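Thiol-disulfide isomerase and thioredoxins (Corynebacterium glutamicum, PDB 3LOR) probably acts as a thiol-disulfide oxidoreductase or isomerase with a thioredoxin-like fold of the TlpA-like redoxin type. Local coordinates at residues A[48-51]-A[52-56]; A[71-74]-A[75-79]. All coordinates share one frame; numbering follows the deposited sequence.

Interaction 1: A[48-51]-A[52-56]; sequences HGVP and QAQKI
His48 and Gln52 meet one turn apart in helix 43-59, the helix of a beta-alpha-beta unit that links strands 32-38 and 65-71 of this thioredoxin-like fold. Residues 48-56 carry regular i to i+4 bonding: Gln52 N donates to His48 O over 3.1 Å, and Gln54 N to Val50 O over 3.0 Å. The ring of Pro51, whose CB lies 3.1 Å from Gln52 N, has no N-H to give back to the preceding turn, and the helix kinks here; its carbonyl still serves the next turn, with Lys55 N to Pro51 O at 3.0 Å. Gln52 turns CG anti to its backbone N (chi1 -177°) and runs extended, which carries its end across the His48 imidazole at an angle, amide and ring planes 69° apart. The ring's polar contact lies elsewhere, since His48 NE2 is hydrogen-bonded to Val141 O. Val50 and Ala53 pack on Phe38 and Val67 of the sheet, respectively; Gln52 packs on Leu146 of helix 143-154. Lys55 stretches away to salt bridges with Asp143 and with Asp142 of a second subunit. Gln54 places CG anti to its carbonyl carbon (chi1 -50°), which lays CG 3.3 Å from Val50 O, while Gln54 CB sits 3.6 Å from Pro51 O.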
loop_
_atom_site.group_PDB
_atom_site.type_symbol
_atom_site.label_atom_id
_atom_site.label_comp_id
_atom_site.label_asym_id
_atom_site.label_seq_id
_atom_site.Cartn_x
_atom_site.Cartn_y
_atom_site.Cartn_z
ATOM N N HIS A 48 -5.519 5.882 -9.708
ATOM C CA HIS A 48 -5.314 4.509 -10.081
ATOM C C HIS A 48 -5.087 4.205 -11.548
ATOM O O HIS A 48 -4.093 3.675 -11.896
ATOM C CB HIS A 48 -6.438 3.644 -9.542
ATOM C CG HIS A 48 -6.164 2.185 -9.649
ATOM N ND1 HIS A 48 -5.261 1.538 -8.845
ATOM C CD2 HIS A 48 -6.666 1.245 -10.473
ATOM C CE1 HIS A 48 -5.212 0.266 -9.173
ATOM N NE2 HIS A 48 -6.051 0.066 -10.161
ATOM N N GLY A 49 -6.040 4.534 -12.385
ATOM C CA GLY A 49 -5.928 4.228 -13.777
ATOM C C GLY A 49 -4.792 4.833 -14.567
ATOM O O GLY A 49 -4.131 4.150 -15.260
ATOM N N VAL A 50 -4.540 6.103 -14.440
ATOM C CA VAL A 50 -3.419 6.653 -15.144
ATOM C C VAL A 50 -2.070 6.063 -14.705
ATOM O O VAL A 50 -1.314 5.664 -15.515
ATOM C CB VAL A 50 -3.387 8.150 -15.037
ATOM C CG1 VAL A 50 -2.123 8.667 -15.500
ATOM C CG2 VAL A 50 -4.505 8.753 -15.746
ATOM N N PRO A 51 -1.808 5.957 -13.422
ATOM C CA PRO A 51 -0.566 5.382 -12.952
ATOM C C PRO A 51 -0.384 3.938 -13.350
ATOM O O PRO A 51 0.704 3.547 -13.622
ATOM C CB PRO A 51 -0.676 5.507 -11.451
ATOM C CG PRO A 51 -1.674 6.430 -11.208
ATOM C CD PRO A 51 -2.590 6.482 -12.314
ATOM N N GLN A 52 -1.460 3.176 -13.376
ATOM C CA GLN A 52 -1.454 1.821 -13.889
ATOM C C GLN A 52 -1.054 1.758 -15.368
ATOM O O GLN A 52 -0.300 0.926 -15.742
ATOM C CB GLN A 52 -2.821 1.206 -13.700
ATOM C CG GLN A 52 -2.955 -0.181 -14.117
ATOM C CD GLN A 52 -4.206 -0.848 -13.552
ATOM O OE1 GLN A 52 -4.128 -1.648 -12.649
ATOM N NE2 GLN A 52 -5.337 -0.513 -14.088
ATOM N N ALA A 53 -1.559 2.671 -16.170
ATOM C CA ALA A 53 -1.164 2.811 -17.540
ATOM C C ALA A 53 0.332 3.152 -17.682
ATOM O O ALA A 53 0.971 2.605 -18.499
ATOM C CB ALA A 53 -2.015 3.805 -18.207
ATOM N N GLN A 54 0.858 4.029 -16.848
ATOM C CA GLN A 54 2.273 4.359 -16.855
ATOM C C GLN A 54 3.111 3.151 -16.508
ATOM O O GLN A 54 4.108 2.936 -17.083
ATOM C CB GLN A 54 2.632 5.487 -15.906
ATOM C CG GLN A 54 1.804 6.704 -16.018
ATOM C CD GLN A 54 2.334 7.870 -15.237
ATOM O OE1 GLN A 54 3.192 8.569 -15.692
ATOM N NE2 GLN A 54 1.807 8.083 -14.066
ATOM N N LYS A 55 2.658 2.360 -15.568
ATOM C CA LYS A 55 3.343 1.174 -15.199
ATOM C C LYS A 55 3.410 0.200 -16.348
ATOM O O LYS A 55 4.412 -0.394 -16.580
ATOM C CB LYS A 55 2.686 0.527 -14.000
ATOM C CG LYS A 55 3.365 -0.679 -13.462
ATOM C CD LYS A 55 2.554 -1.305 -12.356
ATOM C CE LYS A 55 3.390 -2.132 -11.454
ATOM N NZ LYS A 55 2.679 -2.508 -10.213
ATOM N N ILE A 56 2.334 0.052 -17.077
ATOM C CA ILE A 56 2.347 -0.811 -18.203
ATOM C C ILE A 56 3.351 -0.308 -19.223
ATOM O O ILE A 56 4.123 -1.042 -19.722
ATOM C CB ILE A 56 0.991 -0.855 -18.875
ATOM C CG1 ILE A 56 -0.042 -1.529 -18.003
ATOM C CG2 ILE A 56 1.067 -1.586 -20.133
ATOM C CD1 ILE A 56 -1.415 -1.321 -18.471
#

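Interaction 2: A[71-74]-A[75-79]; sequences HSVF and EHHDV
Glu75 begins the second half of this turn, in the loop that leaves strand 65-71 of the thioredoxin-like fold, and lies beside the Phe74 ring. Both side chains hold CG between the backbone N and the carbonyl carbon, and this shared torsion sets them side by side, pointing the same way. Phe74 CE1 comes 4.1 Å from Glu75 CD, and the ring and carboxylate planes are only 22° apart. The carboxylate has a weak hydrogen bond from Gln39 NE2 to OE2, and Glu91 of a third subunit brings a like charge close. Glu75 O lies 3.3 Å from Val73 CG1. His76 follows with a left-handed backbone conformation that turns the chain. The turn lets the His77 ring lie against Val73: Val73 CG1 forms a CH-pi contact 4.1 Å from the imidazole centroid of His77, over one face and 26° off the ring normal. In the same ring, His77 CE1 lies 3.1 Å from Val73 O and His77 NE2 3.4 Å from Phe74 C. Asp78 OD1 accepts a weak bond from Val79 N, which also donates to His76 O over 3.1 Å. His76 packs on Val87 and Val79 on Ala84, both of the third subunit. The turn thus lies between strand 65-71, which pairs through His71 with strand 98-101, and helix 82-91, which follows it in the chain.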
loop_
_atom_site.group_PDB
_atom_site.type_symbol
_atom_site.label_atom_id
_atom_site.label_comp_id
_atom_site.label_asym_id
_atom_site.label_seq_id
_atom_site.Cartn_x
_atom_site.Cartn_y
_atom_site.Cartn_z
ATOM N N HIS A 71 -8.295 11.121 -23.549
ATOM C CA HIS A 71 -8.914 12.038 -22.656
ATOM C C HIS A 71 -10.323 12.259 -23.179
ATOM O O HIS A 71 -10.492 12.888 -24.168
ATOM C CB HIS A 71 -8.144 13.331 -22.678
ATOM C CG HIS A 71 -8.432 14.228 -21.532
ATOM N ND1 HIS A 71 -8.485 15.586 -21.653
ATOM C CD2 HIS A 71 -8.679 13.960 -20.237
ATOM C CE1 HIS A 71 -8.752 16.119 -20.487
ATOM N NE2 HIS A 71 -8.883 15.151 -19.614
ATOM N N SER A 72 -11.303 11.675 -22.523
ATOM C CA SER A 72 -12.692 11.872 -22.838
ATOM C C SER A 72 -13.380 12.657 -21.773
ATOM O O SER A 72 -13.787 12.123 -20.792
ATOM C CB SER A 72 -13.416 10.542 -22.937
ATOM O OG SER A 72 -12.885 9.735 -23.888
ATOM N N VAL A 73 -13.529 13.932 -22.010
ATOM C CA VAL A 73 -14.105 14.820 -21.048
ATOM C C VAL A 73 -15.574 14.921 -21.319
ATOM O O VAL A 73 -15.957 15.267 -22.383
ATOM C CB VAL A 73 -13.528 16.204 -21.236
ATOM C CG1 VAL A 73 -14.143 17.189 -20.346
ATOM C CG2 VAL A 73 -12.053 16.194 -21.139
ATOM N N PHE A 74 -16.378 14.571 -20.346
ATOM C CA PHE A 74 -17.805 14.648 -20.457
ATOM C C PHE A 74 -18.485 15.574 -19.466
ATOM O O PHE A 74 -19.680 15.719 -19.472
ATOM C CB PHE A 74 -18.408 13.271 -20.431
ATOM C CG PHE A 74 -18.202 12.571 -19.184
ATOM C CD1 PHE A 74 -19.089 12.677 -18.182
ATOM C CD2 PHE A 74 -17.112 11.815 -18.999
ATOM C CE1 PHE A 74 -18.896 12.024 -17.034
ATOM C CE2 PHE A 74 -16.914 11.162 -17.842
ATOM C CZ PHE A 74 -17.800 11.282 -16.859
ATOM N N GLU A 75 -17.710 16.208 -18.621
ATOM C CA GLU A 75 -18.234 17.187 -17.718
ATOM C C GLU A 75 -17.179 18.269 -17.555
ATOM O O GLU A 75 -16.025 18.000 -17.711
ATOM C CB GLU A 75 -18.637 16.541 -16.388
ATOM C CG GLU A 75 -17.514 15.879 -15.674
ATOM C CD GLU A 75 -17.922 15.038 -14.480
ATOM O OE1 GLU A 75 -19.086 15.031 -14.078
ATOM O OE2 GLU A 75 -17.047 14.385 -13.932
ATOM N N HIS A 76 -17.580 19.485 -17.237
ATOM C CA HIS A 76 -16.647 20.540 -16.906
ATOM C C HIS A 76 -15.626 20.812 -17.952
ATOM O O HIS A 76 -14.514 21.033 -17.656
ATOM C CB HIS A 76 -15.942 20.216 -15.620
ATOM C CG HIS A 76 -16.866 19.853 -14.531
ATOM N ND1 HIS A 76 -17.865 20.691 -14.104
ATOM C CD2 HIS A 76 -16.970 18.737 -13.792
ATOM C CE1 HIS A 76 -18.528 20.114 -13.134
ATOM N NE2 HIS A 76 -18.006 18.927 -12.924
ATOM N N HIS A 77 -16.068 20.852 -19.179
ATOM C CA HIS A 77 -15.232 20.949 -20.323
ATOM C C HIS A 77 -14.341 22.184 -20.323
ATOM O O HIS A 77 -13.230 22.110 -20.743
ATOM C CB HIS A 77 -16.104 20.991 -21.562
ATOM C CG HIS A 77 -16.982 19.809 -21.717
ATOM N ND1 HIS A 77 -16.709 18.797 -22.594
ATOM C CD2 HIS A 77 -18.107 19.451 -21.071
ATOM C CE1 HIS A 77 -17.640 17.877 -22.503
ATOM N NE2 HIS A 77 -18.505 18.255 -21.593
ATOM N N ASP A 78 -14.842 23.306 -19.855
ATOM C CA ASP A 78 -14.121 24.561 -19.875
ATOM C C ASP A 78 -12.877 24.540 -19.034
ATOM O O ASP A 78 -11.945 25.220 -19.292
ATOM C CB ASP A 78 -15.011 25.720 -19.481
ATOM C CG ASP A 78 -15.698 25.502 -18.194
ATOM O OD1 ASP A 78 -15.532 24.446 -17.580
ATOM O OD2 ASP A 78 -16.442 26.380 -17.786
ATOM N N VAL A 79 -12.919 23.722 -18.019
ATOM C CA VAL A 79 -11.808 23.467 -17.168
ATOM C C VAL A 79 -10.822 22.359 -17.612
ATOM O O VAL A 79 -9.714 22.312 -17.158
ATOM C CB VAL A 79 -12.376 23.161 -15.844
ATOM C CG1 VAL A 79 -11.538 22.278 -15.102
ATOM C CG2 VAL A 79 -12.655 24.386 -15.148
#

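How the interactions relate
Interaction 1 belongs to the partly buried body of the fold, its centre about 10 Å from the chain centre, whereas interaction 2 is a surface turn with its centre about 16 Å out. Their centres are 20 Å apart and they do not touch. Strand 65-71 connects them in sequence, following helix 43-59 and ending where the loop of residues 71-79 begins. Regular backbone hydrogen bonds dominate in the helix; in the loop, side-chain packing against a histidine ring and a neighbouring aromatic takes their place. Each also reaches another subunit, residues 52-56 through Lys55 and Ile56, residues 75-79 through packing and a close pair of acids.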